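Long-range contacts in trimethylamine-N-oxide reductase (Haemophilus influenzae, PDB 7L5I), which probably reduces S- or N-oxides such as trimethylamine N-oxide at a molybdenum centre carried by two molybdopterin guanine dinucleotide cofactors: residues 443-448 with 639-644; 61-66 with 227-232; 276-281 with 330-335; 453-458 with 480-485; 52-57 with 76-81. One frame throughout, in Å; residues are numbered along the deposited sequence.

Contact 1: residues 443-448 with 639-644; sequences QYNGTE and EKMNYN
The hydroxyl of Tyr-643 reaches the tip of a beta hairpin, whose strands 441-444 and 447-450 are joined by a type I' turn from Tyr-444 to Thr-447. Two hydrogen bonds grip this oxygen. It receives the N-H of Gly-446 (Gly-446 N to Tyr-643 OH 2.8 Å, 146° at the hydrogen) and gives its own proton to the amide oxygen of Gln-443, with Tyr-643 OH 2.9 Å from Gln-443 OE1. The phenol approaches that oxygen in the carbonyl plane, on a lone pair, while amide and ring planes stand 56° apart. Gln-443 can present OE1 here because its chain folds back at chi2 (-69°).

Met-641 packs beside these bonds in van der Waals contact. Its extended side chain runs to the turn, where SD lies 3.7 Å from Gly-446 N and CE 3.6 Å from Asn-445 OD1; that oxygen takes its hydrogen bond from His-185 of helix 179-187. Met-641 CB also sits over the centre of one face of the Tyr-643 ring.

Further out, after helix 636-641, Asn-642 leaves helical geometry with a positive phi, and Tyr-643 follows. The loop around Lys-779 and Leu-780 borders both segments at this surface site. The turn itself is tied by Tyr-444 O, which accepts from both Thr-447 N and Thr-447 OG1, the latter at 2.9 Å.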
# COMPACT_ATOMS: atom_id res chain seq x y z
N GLN A 443 -13.11 18.13 -8.77
CA GLN A 443 -12.58 17.79 -10.09
C GLN A 443 -11.71 16.55 -9.96
O GLN A 443 -11.02 16.37 -8.96
CB GLN A 443 -11.76 18.96 -10.64
CG GLN A 443 -12.61 20.02 -11.37
CD GLN A 443 -13.18 19.48 -12.68
OE1 GLN A 443 -12.45 18.90 -13.52
NE2 GLN A 443 -14.48 19.63 -12.85
N TYR A 444 -11.76 15.69 -10.99
CA TYR A 444 -10.99 14.44 -10.98
C TYR A 444 -10.75 14.02 -12.43
O TYR A 444 -11.69 13.68 -13.15
CB TYR A 444 -11.74 13.34 -10.21
CG TYR A 444 -11.15 11.95 -10.43
CD1 TYR A 444 -9.94 11.58 -9.85
CD2 TYR A 444 -11.80 11.03 -11.23
CE1 TYR A 444 -9.41 10.32 -10.06
CE2 TYR A 444 -11.28 9.77 -11.45
CZ TYR A 444 -10.08 9.41 -10.86
OH TYR A 444 -9.57 8.13 -11.10
N ASN A 445 -9.48 14.04 -12.83
CA ASN A 445 -9.03 13.50 -14.11
C ASN A 445 -9.91 13.95 -15.26
O ASN A 445 -10.28 13.16 -16.13
CB ASN A 445 -8.98 11.97 -14.05
CG ASN A 445 -8.06 11.38 -15.12
OD1 ASN A 445 -7.21 12.06 -15.66
ND2 ASN A 445 -8.21 10.09 -15.39
N GLY A 446 -10.23 15.24 -15.28
CA GLY A 446 -10.99 15.82 -16.37
C GLY A 446 -12.49 15.71 -16.25
O GLY A 446 -13.20 16.13 -17.17
N THR A 447 -13.00 15.16 -15.15
CA THR A 447 -14.43 15.06 -14.91
C THR A 447 -14.78 15.73 -13.58
O THR A 447 -13.90 16.11 -12.81
CB THR A 447 -14.89 13.59 -14.88
OG1 THR A 447 -14.49 12.99 -13.63
CG2 THR A 447 -14.29 12.79 -16.03
N GLU A 448 -16.07 15.88 -13.31
CA GLU A 448 -16.52 16.41 -12.03
C GLU A 448 -17.28 15.30 -11.30
O GLU A 448 -18.11 14.62 -11.89
CB GLU A 448 -17.39 17.65 -12.23
CG GLU A 448 -18.03 18.21 -10.96
CD GLU A 448 -19.14 19.21 -11.27
OE1 GLU A 448 -18.89 20.43 -11.18
OE2 GLU A 448 -20.26 18.77 -11.62
N GLU A 639 -2.92 18.96 -20.47
CA GLU A 639 -2.86 20.41 -20.59
C GLU A 639 -4.26 21.01 -20.70
O GLU A 639 -4.58 22.01 -20.04
CB GLU A 639 -2.02 20.78 -21.82
CG GLU A 639 -2.07 22.26 -22.23
CD GLU A 639 -1.42 23.19 -21.22
OE1 GLU A 639 -1.78 24.39 -21.21
OE2 GLU A 639 -0.56 22.72 -20.45
N LYS A 640 -5.10 20.40 -21.53
CA LYS A 640 -6.43 20.92 -21.82
C LYS A 640 -7.35 20.89 -20.62
O LYS A 640 -8.34 21.62 -20.59
CB LYS A 640 -7.04 20.16 -23.00
CG LYS A 640 -6.36 20.47 -24.32
CD LYS A 640 -7.23 20.25 -25.52
CE LYS A 640 -7.01 21.34 -26.57
NZ LYS A 640 -5.68 21.34 -27.21
N MET A 641 -7.04 20.07 -19.60
CA MET A 641 -7.82 20.08 -18.37
C MET A 641 -7.66 21.38 -17.62
O MET A 641 -8.53 21.74 -16.82
CB MET A 641 -7.40 18.92 -17.47
CG MET A 641 -7.75 17.58 -18.04
SD MET A 641 -7.10 16.28 -16.98
CE MET A 641 -7.50 14.86 -17.98
N ASN A 642 -6.54 22.08 -17.83
CA ASN A 642 -6.31 23.41 -17.29
C ASN A 642 -6.33 23.42 -15.77
O ASN A 642 -6.94 24.28 -15.14
CB ASN A 642 -7.33 24.40 -17.86
CG ASN A 642 -6.95 25.83 -17.58
OD1 ASN A 642 -7.77 26.63 -17.15
ND2 ASN A 642 -5.68 26.16 -17.81
N TYR A 643 -5.64 22.46 -15.18
CA TYR A 643 -5.54 22.37 -13.73
C TYR A 643 -4.34 23.17 -13.23
O TYR A 643 -3.25 23.07 -13.79
CB TYR A 643 -5.40 20.92 -13.29
CG TYR A 643 -6.61 20.05 -13.45
CD1 TYR A 643 -7.90 20.58 -13.40
CD2 TYR A 643 -6.48 18.69 -13.63
CE1 TYR A 643 -9.00 19.77 -13.53
CE2 TYR A 643 -7.57 17.87 -13.77
CZ TYR A 643 -8.83 18.41 -13.71
OH TYR A 643 -9.90 17.57 -13.84
N ASN A 644 -4.56 23.91 -12.15
CA ASN A 644 -3.49 24.71 -11.58
C ASN A 644 -2.40 23.85 -10.95
O ASN A 644 -1.25 24.30 -10.84
CB ASN A 644 -4.07 25.66 -10.53
CG ASN A 644 -4.71 24.93 -9.36
OD1 ASN A 644 -5.22 23.81 -9.51
ND2 ASN A 644 -4.69 25.55 -8.20

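Contact 2: residues 61-66 with 227-232; sequences IEPAVP and TDQKGI
Gln-229 spans the contact with its carboxamide, linking the turn before helix 230-240 to the irregular loop that follows strand 53-59 in the N-terminal part of this molybdopterin oxidoreductase fold. Its NE2 donates to the backbone carbonyl of Ile-61, with Gln-229 NE2 2.9 Å from Ile-61 O. The acceptor lies nearly in the amide plane, whereas the donor stands above the carbonyl plane, 39° out of it. The other end of the amide packs against proline: Gln-229 OE1 is 3.4 Å from Pro-63 CB, and Gln-70 also donates to this oxygen. With CG beside the backbone N (chi1 -51°) and the chain extended beyond it, the glutamine reaches the loop.

A second close patch is apolar. Val-65 CG2 meets Ile-232 CG2 at 3.6 Å, the two side chains crossing at about a right angle.

In contrast to these two tight patches, Ala-64 meets Gln-229 through water: two waters donate to Gln-229 O and accept only weakly from Ala-64 N. A separate water donates to Glu-62 O and has a weak link to Lys-230 NZ, whose salt-bridge partner is Glu-233. Ahead of the helix an ST turn and an Asx turn overlap: Gln-229 N binds Thr-227 OG1, and Lys-230 N binds Asp-228 OD1 at 2.8 Å, on the anti side of the carboxylate and 27° out of its plane.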
# COMPACT_ATOMS: atom_id res chain seq x y z
N ILE A 61 9.28 -22.50 2.56
CA ILE A 61 10.34 -22.51 1.57
C ILE A 61 11.43 -21.56 2.06
O ILE A 61 11.14 -20.40 2.37
CB ILE A 61 9.82 -22.07 0.19
CG1 ILE A 61 8.60 -22.91 -0.21
CG2 ILE A 61 10.91 -22.19 -0.86
CD1 ILE A 61 7.83 -22.35 -1.38
N GLU A 62 12.65 -22.04 2.17
CA GLU A 62 13.69 -21.21 2.80
C GLU A 62 13.92 -19.93 1.99
O GLU A 62 14.13 -20.00 0.77
CB GLU A 62 15.01 -21.98 2.92
CG GLU A 62 15.75 -21.67 4.21
CD GLU A 62 14.86 -21.85 5.44
OE1 GLU A 62 13.98 -22.74 5.41
OE2 GLU A 62 15.02 -21.09 6.42
N PRO A 63 13.86 -18.75 2.62
CA PRO A 63 14.09 -17.50 1.89
C PRO A 63 15.56 -17.08 1.95
O PRO A 63 16.34 -17.56 2.78
CB PRO A 63 13.22 -16.48 2.62
CG PRO A 63 13.22 -16.96 4.04
CD PRO A 63 13.43 -18.48 4.01
N ALA A 64 15.91 -16.14 1.08
CA ALA A 64 17.27 -15.62 1.05
C ALA A 64 17.58 -14.78 2.28
O ALA A 64 18.74 -14.71 2.69
CB ALA A 64 17.48 -14.77 -0.20
N VAL A 65 16.57 -14.11 2.85
CA VAL A 65 16.68 -13.27 4.05
C VAL A 65 15.55 -13.69 4.99
O VAL A 65 14.42 -13.88 4.53
CB VAL A 65 16.56 -11.78 3.72
CG1 VAL A 65 16.65 -10.92 4.98
CG2 VAL A 65 17.64 -11.37 2.70
N PRO A 66 15.80 -13.86 6.28
CA PRO A 66 14.70 -14.21 7.19
C PRO A 66 13.58 -13.19 7.11
O PRO A 66 13.80 -11.98 6.94
CB PRO A 66 15.36 -14.23 8.57
CG PRO A 66 16.83 -14.46 8.28
CD PRO A 66 17.09 -13.74 6.99
N THR A 227 4.01 -13.69 -1.00
CA THR A 227 5.30 -13.40 -1.62
C THR A 227 6.05 -14.66 -2.06
O THR A 227 6.19 -15.62 -1.29
CB THR A 227 6.20 -12.57 -0.69
OG1 THR A 227 7.46 -12.39 -1.34
CG2 THR A 227 6.42 -13.22 0.69
N ASP A 228 6.57 -14.64 -3.30
CA ASP A 228 7.40 -15.75 -3.79
C ASP A 228 8.82 -15.72 -3.25
O ASP A 228 9.55 -16.71 -3.44
CB ASP A 228 7.40 -15.79 -5.34
CG ASP A 228 8.08 -14.58 -6.01
OD1 ASP A 228 9.00 -13.97 -5.46
OD2 ASP A 228 7.69 -14.27 -7.17
N GLN A 229 9.20 -14.66 -2.54
CA GLN A 229 10.47 -14.49 -1.84
C GLN A 229 11.65 -14.35 -2.77
O GLN A 229 12.79 -14.25 -2.30
CB GLN A 229 10.72 -15.66 -0.86
CG GLN A 229 9.53 -15.88 0.05
CD GLN A 229 9.83 -16.77 1.23
OE1 GLN A 229 9.81 -16.32 2.37
NE2 GLN A 229 10.14 -18.05 0.96
N LYS A 230 11.44 -14.27 -4.08
CA LYS A 230 12.54 -14.24 -5.02
C LYS A 230 13.03 -12.84 -5.36
O LYS A 230 14.18 -12.69 -5.78
CB LYS A 230 12.15 -14.95 -6.32
CG LYS A 230 11.82 -16.43 -6.15
CD LYS A 230 13.00 -17.20 -5.60
CE LYS A 230 12.67 -18.66 -5.31
NZ LYS A 230 13.90 -19.33 -4.76
N GLY A 231 12.19 -11.81 -5.18
CA GLY A 231 12.64 -10.46 -5.47
C GLY A 231 13.80 -10.06 -4.57
O GLY A 231 14.81 -9.51 -5.03
N ILE A 232 13.67 -10.33 -3.28
CA ILE A 232 14.75 -10.01 -2.35
C ILE A 232 15.99 -10.83 -2.69
O ILE A 232 17.12 -10.31 -2.66
CB ILE A 232 14.29 -10.23 -0.90
CG1 ILE A 232 13.36 -9.08 -0.48
CG2 ILE A 232 15.49 -10.34 0.03
CD1 ILE A 232 12.64 -9.30 0.79
O HOH W 1 12.99 -18.87 -1.59
O HOH W 2 14.03 -13.67 0.43
O HOH W 3 14.43 -16.51 -1.66

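Contact 3: residues 276-281 with 330-335; sequences LGIAHT and ETIKQL
Helices 276-281 and 330-335 cross at -62°, their axes 8.5 Å apart at closest approach, with Ile-278 and Ile-332 bringing their CA atoms within 5.8 Å. Gly-277 lies at this close crossing. Ile-332 packs its CG2 methyl directly on the bare glycine backbone, 3.7 Å from Gly-277 C. The same methyl touches the side chain of Ile-278, CG2 of Ile-332 being 3.8 Å from CG1 of Ile-278. With CG1 of Ile-332 beside the backbone N (chi1 -61°), CG2 is the branch that faces helix 276-281. Farther along, Ile-278 CD1 makes a looser approach to Leu-335 CD1 at 4.4 Å.

The other end of the interface pairs Thr-281 with the aliphatic stem of Lys-333, the side chains crossing at about a right angle. Thr-281 OG1 is 3.8 Å from Lys-333 CG, but its hydrogen bond goes back to its own helix, to Gly-277 O at 2.8 Å. That carbonyl also accepts from Thr-281 N, the two donors coming from opposite faces of its plane. The extended lysine carries its ammonium away to a salt bridge with Glu-319.

Around this buried crossing, helix 318-325 contributes Ala-318 against Thr-281, Ile-332 and Lys-333, while helix 359-372 places Leu-368 against Ile-278 and helix 300-307 packs along the Leu-276 and Ala-279 side of helix 271-284. In sequence, helix 271-284 follows strand 262-265 and helix 329-341 precedes strand 344-348, so the crossing joins helices connected to two strands of the five-stranded parallel sheet in an alpha/beta arrangement.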
# COMPACT_ATOMS: atom_id res chain seq x y z
N LEU A 276 15.05 17.20 -12.49
CA LEU A 276 15.25 18.31 -13.43
C LEU A 276 16.72 18.70 -13.51
O LEU A 276 17.25 18.94 -14.60
CB LEU A 276 14.40 19.50 -13.01
CG LEU A 276 12.89 19.31 -13.22
CD1 LEU A 276 12.10 20.39 -12.54
CD2 LEU A 276 12.50 19.25 -14.71
N GLY A 277 17.40 18.76 -12.37
CA GLY A 277 18.82 19.10 -12.39
C GLY A 277 19.66 18.08 -13.12
O GLY A 277 20.61 18.42 -13.83
N ILE A 278 19.34 16.79 -12.95
CA ILE A 278 19.99 15.73 -13.69
C ILE A 278 19.71 15.89 -15.18
O ILE A 278 20.63 15.83 -16.02
CB ILE A 278 19.52 14.36 -13.17
CG1 ILE A 278 20.01 14.16 -11.73
CG2 ILE A 278 20.05 13.22 -14.02
CD1 ILE A 278 19.42 12.94 -11.04
N ALA A 279 18.45 16.11 -15.52
CA ALA A 279 18.06 16.26 -16.92
C ALA A 279 18.77 17.44 -17.55
O ALA A 279 19.27 17.35 -18.68
CB ALA A 279 16.55 16.43 -17.03
N HIS A 280 18.83 18.56 -16.83
CA HIS A 280 19.50 19.74 -17.36
C HIS A 280 20.96 19.46 -17.62
O HIS A 280 21.52 19.89 -18.64
CB HIS A 280 19.32 20.91 -16.40
CG HIS A 280 19.98 22.16 -16.89
ND1 HIS A 280 21.33 22.38 -16.77
CD2 HIS A 280 19.47 23.24 -17.52
CE1 HIS A 280 21.63 23.56 -17.30
NE2 HIS A 280 20.52 24.09 -17.77
N THR A 281 21.61 18.73 -16.70
CA THR A 281 23.00 18.35 -16.90
C THR A 281 23.15 17.46 -18.13
O THR A 281 24.10 17.63 -18.91
CB THR A 281 23.55 17.64 -15.66
OG1 THR A 281 23.35 18.45 -14.49
CG2 THR A 281 25.06 17.38 -15.80
N GLU A 330 27.53 19.10 -7.49
CA GLU A 330 28.49 18.23 -8.17
C GLU A 330 28.04 16.77 -8.12
O GLU A 330 28.37 15.99 -9.01
CB GLU A 330 29.89 18.37 -7.58
CG GLU A 330 30.98 17.55 -8.31
CD GLU A 330 30.98 17.72 -9.84
OE1 GLU A 330 30.76 16.71 -10.56
OE2 GLU A 330 31.17 18.87 -10.31
N THR A 331 27.30 16.38 -7.08
CA THR A 331 26.74 15.02 -7.01
C THR A 331 25.63 14.83 -8.02
O THR A 331 25.55 13.77 -8.67
CB THR A 331 26.26 14.75 -5.59
OG1 THR A 331 27.39 14.81 -4.71
CG2 THR A 331 25.55 13.40 -5.48
N ILE A 332 24.76 15.83 -8.17
CA ILE A 332 23.72 15.81 -9.22
C ILE A 332 24.37 15.61 -10.58
O ILE A 332 23.93 14.79 -11.39
CB ILE A 332 22.89 17.11 -9.17
CG1 ILE A 332 22.18 17.24 -7.81
CG2 ILE A 332 21.90 17.20 -10.32
CD1 ILE A 332 21.26 18.45 -7.71
N LYS A 333 25.41 16.40 -10.88
CA LYS A 333 26.06 16.27 -12.18
C LYS A 333 26.69 14.89 -12.34
O LYS A 333 26.68 14.32 -13.43
CB LYS A 333 27.11 17.36 -12.36
CG LYS A 333 26.52 18.73 -12.42
CD LYS A 333 27.60 19.76 -12.70
CE LYS A 333 27.04 21.18 -12.72
NZ LYS A 333 28.15 22.18 -12.75
N GLN A 334 27.23 14.34 -11.26
CA GLN A 334 27.90 13.04 -11.37
C GLN A 334 26.89 11.91 -11.55
O GLN A 334 27.15 10.95 -12.29
CB GLN A 334 28.77 12.81 -10.15
CG GLN A 334 29.79 11.69 -10.35
CD GLN A 334 30.53 11.78 -11.68
OE1 GLN A 334 30.62 10.80 -12.42
NE2 GLN A 334 31.04 12.98 -12.00
N LEU A 335 25.72 12.01 -10.91
CA LEU A 335 24.65 11.05 -11.18
C LEU A 335 24.27 11.08 -12.65
O LEU A 335 24.15 10.03 -13.30
CB LEU A 335 23.42 11.36 -10.32
CG LEU A 335 23.58 11.11 -8.83
CD1 LEU A 335 22.37 11.70 -8.09
CD2 LEU A 335 23.75 9.63 -8.56

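Contact 4: residues 453-458 with 480-485; sequences DIKAVY and KPDVVI
Ile-485 lays its CG2 methyl over one face of the Tyr-458 ring in a CH-pi contact, 3.7 Å from the ring centroid and 18° off the normal. The methyl is displaced toward the hydroxyl-bearing rim, with Ile-485 CG2 3.5 Å from Tyr-458 CZ. Tyr-458 places CG anti to its main-chain nitrogen (chi1 -156°), which lays the ring against Ile-485 of the neighbouring strand. The phenol end is held by a hydrogen bond to Asn-487, and Leu-157 and Met-161 of helix 153-163 also touch this side chain.

Ala-456 and Val-483 share that sheet face. Their contact is tight, Ala-456 CB lying 3.5 Å from Val-483 CG1, and Leu-125 and Val-128 of helix 114-131 pack against the alanine. On the opposite face, Val-457 slants across Pro-481, with Val-457 CG2 3.7 Å from Pro-481 CG, and approaches Val-484 more loosely. Leu-435 of helix 431-436 adds to this side. Where the strands begin, Lys-455 and Asp-482 run side by side in the same direction without their charged atoms meeting; the lysine instead makes a weak salt bridge to Asp-453.

The backbones set this register. Val-457 N donates to Val-483 O at 3.0 Å, and Ile-485 N returns to Val-457 O at 2.9 Å, whereas the bonds from Asp-482 N and Val-483 N to Lys-455 O are weak. Strands 456-460 and 483-488 are parallel neighbours within a mixed sheet, and helices 464-467 and 471-477 lie between them in sequence: a beta-alpha-beta crossover, as in Rossmann-like alpha/beta domains.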
# COMPACT_ATOMS: atom_id res chain seq x y z
N ASP A 453 -24.50 10.73 -0.40
CA ASP A 453 -24.98 10.99 0.95
C ASP A 453 -25.04 9.67 1.72
O ASP A 453 -26.01 8.92 1.59
CB ASP A 453 -26.35 11.68 0.89
CG ASP A 453 -26.86 12.13 2.24
OD1 ASP A 453 -26.13 12.02 3.25
OD2 ASP A 453 -28.01 12.61 2.29
N ILE A 454 -24.02 9.40 2.54
CA ILE A 454 -23.79 8.06 3.09
C ILE A 454 -24.41 7.98 4.47
O ILE A 454 -24.10 8.79 5.35
CB ILE A 454 -22.28 7.73 3.16
CG1 ILE A 454 -21.63 7.74 1.77
CG2 ILE A 454 -22.07 6.39 3.88
CD1 ILE A 454 -22.24 6.80 0.76
N LYS A 455 -25.26 6.96 4.68
CA LYS A 455 -25.92 6.69 5.95
C LYS A 455 -25.40 5.45 6.66
O LYS A 455 -25.65 5.30 7.86
CB LYS A 455 -27.43 6.49 5.73
CG LYS A 455 -28.08 7.62 4.96
CD LYS A 455 -27.98 8.91 5.71
CE LYS A 455 -28.57 10.06 4.90
NZ LYS A 455 -28.37 11.34 5.62
N ALA A 456 -24.75 4.54 5.95
CA ALA A 456 -24.23 3.33 6.55
C ALA A 456 -22.84 3.06 5.99
O ALA A 456 -22.60 3.25 4.79
CB ALA A 456 -25.15 2.15 6.25
N VAL A 457 -21.94 2.62 6.86
CA VAL A 457 -20.58 2.26 6.48
C VAL A 457 -20.34 0.84 6.97
O VAL A 457 -20.62 0.52 8.12
CB VAL A 457 -19.54 3.22 7.08
CG1 VAL A 457 -18.13 2.68 6.87
CG2 VAL A 457 -19.71 4.63 6.48
N TYR A 458 -19.83 -0.01 6.09
CA TYR A 458 -19.44 -1.37 6.43
C TYR A 458 -17.99 -1.56 5.99
O TYR A 458 -17.68 -1.38 4.82
CB TYR A 458 -20.37 -2.38 5.76
CG TYR A 458 -20.47 -3.74 6.43
CD1 TYR A 458 -19.37 -4.35 7.00
CD2 TYR A 458 -21.68 -4.41 6.49
CE1 TYR A 458 -19.48 -5.59 7.62
CE2 TYR A 458 -21.80 -5.63 7.11
CZ TYR A 458 -20.70 -6.22 7.67
OH TYR A 458 -20.83 -7.46 8.30
N LYS A 480 -20.97 10.78 11.32
CA LYS A 480 -22.06 11.17 10.44
C LYS A 480 -22.99 10.01 10.09
O LYS A 480 -24.21 10.20 10.02
CB LYS A 480 -21.50 11.80 9.16
CG LYS A 480 -20.88 13.17 9.37
CD LYS A 480 -21.87 14.12 10.03
CE LYS A 480 -21.48 15.58 9.88
NZ LYS A 480 -22.48 16.46 10.57
N PRO A 481 -22.49 8.79 9.87
CA PRO A 481 -23.40 7.71 9.48
C PRO A 481 -24.37 7.33 10.59
O PRO A 481 -24.07 7.47 11.77
CB PRO A 481 -22.46 6.55 9.14
CG PRO A 481 -21.13 7.20 8.78
CD PRO A 481 -21.07 8.39 9.71
N ASP A 482 -25.53 6.80 10.16
CA ASP A 482 -26.48 6.22 11.10
C ASP A 482 -25.96 4.92 11.71
O ASP A 482 -26.23 4.63 12.87
CB ASP A 482 -27.81 5.94 10.40
CG ASP A 482 -28.53 7.19 9.96
OD1 ASP A 482 -28.19 8.28 10.42
OD2 ASP A 482 -29.48 7.06 9.15
N VAL A 483 -25.26 4.10 10.92
CA VAL A 483 -24.76 2.81 11.40
C VAL A 483 -23.38 2.56 10.80
O VAL A 483 -23.13 2.85 9.62
CB VAL A 483 -25.75 1.68 11.08
CG1 VAL A 483 -25.99 1.54 9.59
CG2 VAL A 483 -25.27 0.39 11.67
N VAL A 484 -22.47 2.05 11.63
CA VAL A 484 -21.10 1.69 11.24
C VAL A 484 -20.87 0.26 11.70
O VAL A 484 -20.96 -0.03 12.89
CB VAL A 484 -20.05 2.63 11.86
CG1 VAL A 484 -18.63 2.15 11.51
CG2 VAL A 484 -20.25 4.06 11.37
N ILE A 485 -20.59 -0.63 10.75
CA ILE A 485 -20.39 -2.05 11.02
C ILE A 485 -18.98 -2.44 10.60
O ILE A 485 -18.52 -2.03 9.52
CB ILE A 485 -21.42 -2.92 10.26
CG1 ILE A 485 -22.83 -2.44 10.57
CG2 ILE A 485 -21.24 -4.38 10.63
CD1 ILE A 485 -23.72 -2.46 9.36

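Contact 5: residues 52-57 with 76-81; sequences GKVVKS and QLYSEA
Tyr-78 OH is gripped from two directions: Val-54 N donates to it at 3.0 Å in a nearly straight bond (169° at the hydrogen), and a water lies 2.7 Å from the same Tyr-78 OH. The same water donates to Gly-52 O, so the phenol oxygen is joined directly to strand 53-59 and, through water, to the residue before it.

Lys-53 lies over the ring. Its ammonium forms a cation-pi contact, with Lys-53 NZ 3.9 Å from the Tyr-78 ring centroid and only 4° off the normal, while CE rests over the same face toward the CE2 side. The chain leaves the backbone with CG anti to N (chi1 -174°) and bends at chi4, which sets NZ over the ring centre. Leu-77 CB sits over the opposite face, and Val-54 O approaches the edge in the ring plane.

Strand 53-59 is an outer strand of the three-stranded antiparallel sheet in the N-terminal part of the fold, and helix 73-78 packs beside it. A classic beta bulge follows, where Val-55 and Lys-56 both face Val-48 of strand 43-50. On the inner side, Val-54 turns toward the helix and its CG2 presses tightly on Leu-77 CD1 at 3.5 Å, the side chains crossing at about a right angle. Val-73 and Ala-74, earlier in the helix, also touch this valine. Beyond Tyr-78 the helix gives way to an ST turn, Ala-81 N donating to Ser-79 OG at 2.8 Å.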
# COMPACT_ATOMS: atom_id res chain seq x y z
N GLY A 52 -3.14 -29.99 19.21
CA GLY A 52 -4.13 -29.00 18.84
C GLY A 52 -3.76 -27.55 19.11
O GLY A 52 -4.61 -26.68 18.92
N LYS A 53 -2.53 -27.26 19.53
CA LYS A 53 -2.09 -25.88 19.75
C LYS A 53 -0.93 -25.56 18.81
O LYS A 53 -0.04 -26.39 18.63
CB LYS A 53 -1.66 -25.64 21.21
CG LYS A 53 -1.33 -24.17 21.52
CD LYS A 53 -1.61 -23.76 22.98
CE LYS A 53 -1.71 -22.23 23.14
NZ LYS A 53 -3.05 -21.73 23.61
N VAL A 54 -0.97 -24.37 18.20
CA VAL A 54 0.14 -23.91 17.38
C VAL A 54 1.31 -23.54 18.27
O VAL A 54 1.17 -22.73 19.20
CB VAL A 54 -0.28 -22.70 16.52
CG1 VAL A 54 0.93 -22.09 15.79
CG2 VAL A 54 -1.32 -23.15 15.51
N VAL A 55 2.47 -24.13 17.98
CA VAL A 55 3.68 -23.89 18.75
C VAL A 55 4.83 -23.30 17.94
O VAL A 55 5.78 -22.81 18.53
CB VAL A 55 4.16 -25.17 19.47
CG1 VAL A 55 3.15 -25.54 20.57
CG2 VAL A 55 4.34 -26.32 18.50
N LYS A 56 4.77 -23.33 16.61
CA LYS A 56 5.85 -22.74 15.82
C LYS A 56 5.33 -22.43 14.43
O LYS A 56 4.51 -23.18 13.89
CB LYS A 56 7.07 -23.68 15.70
CG LYS A 56 8.37 -23.00 15.19
CD LYS A 56 9.03 -22.20 16.31
CE LYS A 56 10.25 -21.41 15.85
NZ LYS A 56 9.91 -20.38 14.81
N SER A 57 5.80 -21.33 13.87
CA SER A 57 5.55 -21.03 12.46
C SER A 57 6.80 -20.44 11.85
O SER A 57 7.61 -19.78 12.52
CB SER A 57 4.33 -20.10 12.29
OG SER A 57 4.54 -18.83 12.83
N GLN A 76 -1.10 -14.51 16.54
CA GLN A 76 -2.29 -14.07 15.82
C GLN A 76 -3.52 -14.84 16.29
O GLN A 76 -4.62 -14.29 16.33
CB GLN A 76 -2.12 -14.27 14.32
CG GLN A 76 -1.11 -13.32 13.67
CD GLN A 76 -0.98 -13.59 12.18
OE1 GLN A 76 -0.11 -14.32 11.73
NE2 GLN A 76 -1.90 -13.02 11.41
N LEU A 77 -3.35 -16.14 16.54
CA LEU A 77 -4.47 -17.00 16.92
C LEU A 77 -4.96 -16.73 18.33
O LEU A 77 -6.17 -16.78 18.59
CB LEU A 77 -4.05 -18.46 16.80
CG LEU A 77 -4.06 -19.06 15.40
CD1 LEU A 77 -3.44 -20.42 15.41
CD2 LEU A 77 -5.49 -19.10 14.90
N TYR A 78 -4.05 -16.48 19.26
CA TYR A 78 -4.37 -16.54 20.68
C TYR A 78 -4.29 -15.19 21.37
O TYR A 78 -4.44 -15.11 22.59
CB TYR A 78 -3.44 -17.53 21.37
CG TYR A 78 -3.40 -18.89 20.72
CD1 TYR A 78 -4.58 -19.56 20.41
CD2 TYR A 78 -2.20 -19.49 20.39
CE1 TYR A 78 -4.56 -20.81 19.79
CE2 TYR A 78 -2.16 -20.74 19.78
CZ TYR A 78 -3.34 -21.39 19.49
OH TYR A 78 -3.29 -22.63 18.89
N SER A 79 -4.10 -14.12 20.61
CA SER A 79 -3.95 -12.80 21.19
C SER A 79 -5.17 -12.37 21.99
O SER A 79 -6.31 -12.58 21.60
CB SER A 79 -3.69 -11.77 20.08
OG SER A 79 -3.72 -10.44 20.59
N GLU A 80 -4.91 -11.71 23.12
CA GLU A 80 -6.00 -11.09 23.86
C GLU A 80 -6.52 -9.82 23.18
O GLU A 80 -7.46 -9.21 23.69
CB GLU A 80 -5.55 -10.80 25.29
CG GLU A 80 -5.37 -12.07 26.13
CD GLU A 80 -6.64 -12.92 26.16
OE1 GLU A 80 -7.70 -12.41 26.57
OE2 GLU A 80 -6.58 -14.10 25.75
N ALA A 81 -5.94 -9.41 22.05
CA ALA A 81 -6.53 -8.34 21.25
C ALA A 81 -7.60 -8.84 20.31
O ALA A 81 -8.27 -8.02 19.68
CB ALA A 81 -5.46 -7.62 20.43
O HOH W 4 -5.47 -24.18 19.22

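Contacts 3 and 4 are buried, and apolar side chains dominate both, but contact 3 joins two helices without a polar bond between them, whereas contact 4 rests on the backbone ladder of parallel strands. Contacts 1 and 2 lie at the surface, on opposite sides of the chain's centre; contact 1 centres on a tyrosine hydroxyl at a hairpin turn, contact 2 on a glutamine amide at a loop. Contact 5, partly buried, combines a backbone-to-phenol hydrogen bond, a cation-pi interaction and apolar packing, and like contact 2 includes bridging water. Contacts 2 and 5 adjoin in sequence, and their segments alternate along the chain, while contact 4 is nested within the long loop closed by contact 1.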